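Local structure of hypothetical Protein TTHB210 (3VG8) at residues S26-E30 against G31-A35. The protein is of unknown function, but is controlled by the sigma-E/anti-sigma-E regulatory system and assembles into a homodecamer. The protein carries 1 engineered substitution. Sequence-based numbering, arbitrary orientation.
Sequences STLPE and GPFLA
Thr-27 OG1 has two hydrogen-bond partners: a water donates to it at 2.7 Å, and the hydroxyl also bonds to the backbone O of Asp-24. The same water donates to Pro-32 O, again at 2.7 Å, and so links Thr-27, within the loop, to the residue just before strand 33-36. A chi1 of 70° tucks OG1 back over its own backbone, on the side facing Gly-31. Gly-31 N also donates to Thr-27 O at 2.8 Å, closing an alpha-turn. Within the turn the Leu-28 to Pro-29 peptide is cis, and a second cis peptide joins Gly-31 to Pro-32. Gly-31 itself has a positive phi of 97° that suits a residue without a side chain. On the apolar side, Leu-28 and Phe-33 cross at about a right angle, CD2 of Leu-28 reaching CZ of Phe-33 obliquely at 3.7 Å. Both also touch Val-23 on strand 20-23, and Phe-33 packs on Ala-10 of a second subunit. The hydroxyl of Thr-27, already engaged with Asp-24, thus reaches Pro-32 through water, while the direct bond across the turn is the backbone one from Gly-31, with the Leu-28 and Phe-33 pair adding an apolar contact.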
loop_
_atom_site.group_PDB
_atom_site.type_symbol
_atom_site.label_atom_id
_atom_site.label_comp_id
_atom_site.label_asym_id
_atom_site.label_seq_id
_atom_site.Cartn_x
_atom_site.Cartn_y
_atom_site.Cartn_z
ATOM N N SER F 26 26.022 41.330 -12.088
ATOM C CA SER F 26 26.640 41.494 -13.398
ATOM C C SER F 26 26.199 40.424 -14.391
ATOM O O SER F 26 26.503 40.523 -15.577
ATOM C CB SER F 26 28.164 41.450 -13.291
ATOM O OG SER F 26 28.641 40.115 -13.187
ATOM N N THR F 27 25.490 39.401 -13.918
ATOM C CA THR F 27 25.040 38.320 -14.799
ATOM C C THR F 27 23.565 38.438 -15.199
ATOM O O THR F 27 23.058 37.637 -15.980
ATOM C CB THR F 27 25.302 36.935 -14.144
ATOM O OG1 THR F 27 24.420 36.740 -13.035
ATOM C CG2 THR F 27 26.736 36.861 -13.627
ATOM N N LEU F 28 22.881 39.448 -14.674
ATOM C CA LEU F 28 21.477 39.662 -14.993
ATOM C C LEU F 28 21.358 40.084 -16.452
ATOM O O LEU F 28 22.304 40.631 -17.009
ATOM C CB LEU F 28 20.886 40.749 -14.086
ATOM C CG LEU F 28 20.771 40.336 -12.620
ATOM C CD1 LEU F 28 20.284 41.499 -11.774
ATOM C CD2 LEU F 28 19.809 39.161 -12.522
ATOM N N PRO F 29 20.184 39.868 -17.080
ATOM C CA PRO F 29 18.960 39.272 -16.543
ATOM C C PRO F 29 18.956 37.739 -16.469
ATOM O O PRO F 29 18.178 37.155 -15.712
ATOM C CB PRO F 29 17.892 39.785 -17.504
ATOM C CG PRO F 29 18.621 39.652 -18.828
ATOM C CD PRO F 29 19.997 40.235 -18.500
ATOM N N GLU F 30 19.810 37.092 -17.252
ATOM C CA GLU F 30 19.851 35.630 -17.258
ATOM C C GLU F 30 20.288 34.953 -15.966
ATOM O O GLU F 30 19.746 33.912 -15.599
ATOM C CB GLU F 30 20.756 35.108 -18.366
ATOM C CG GLU F 30 20.307 35.451 -19.762
ATOM C CD GLU F 30 20.840 36.801 -20.211
ATOM O OE1 GLU F 30 20.512 37.208 -21.345
ATOM O OE2 GLU F 30 21.589 37.445 -19.438
ATOM N N GLY F 31 21.295 35.518 -15.306
ATOM C CA GLY F 31 21.790 34.928 -14.083
ATOM C C GLY F 31 23.012 34.061 -14.316
ATOM O O GLY F 31 23.895 34.448 -15.070
ATOM N N PRO F 32 23.046 32.831 -13.773
ATOM C CA PRO F 32 22.016 32.172 -12.964
ATOM C C PRO F 32 21.803 32.604 -11.512
ATOM O O PRO F 32 22.685 33.187 -10.875
ATOM C CB PRO F 32 22.418 30.705 -13.052
ATOM C CG PRO F 32 23.907 30.789 -13.000
ATOM C CD PRO F 32 24.232 31.966 -13.905
ATOM N N PHE F 33 20.600 32.310 -11.017
ATOM C CA PHE F 33 20.240 32.588 -9.641
ATOM C C PHE F 33 20.546 31.307 -8.860
ATOM O O PHE F 33 20.353 30.189 -9.364
ATOM C CB PHE F 33 18.755 32.901 -9.513
ATOM C CG PHE F 33 18.359 34.237 -10.063
ATOM C CD1 PHE F 33 18.420 34.488 -11.428
ATOM C CD2 PHE F 33 17.879 35.238 -9.212
ATOM C CE1 PHE F 33 18.003 35.714 -11.945
ATOM C CE2 PHE F 33 17.454 36.470 -9.718
ATOM C CZ PHE F 33 17.515 36.708 -11.084
ATOM N N LEU F 34 21.037 31.466 -7.639
ATOM C CA LEU F 34 21.349 30.326 -6.798
ATOM C C LEU F 34 20.315 30.309 -5.669
ATOM O O LEU F 34 20.116 31.308 -4.986
ATOM C CB LEU F 34 22.761 30.467 -6.238
ATOM C CG LEU F 34 23.854 30.725 -7.283
ATOM C CD1 LEU F 34 25.183 30.987 -6.584
ATOM C CD2 LEU F 34 23.992 29.534 -8.215
ATOM N N ALA F 35 19.646 29.172 -5.496
ATOM C CA ALA F 35 18.623 29.031 -4.460
ATOM C C ALA F 35 19.125 28.115 -3.354
ATOM O O ALA F 35 19.431 26.947 -3.597
ATOM C CB ALA F 35 17.336 28.458 -5.048
HETATM O O HOH W 1 24.791 34.819 -11.184
#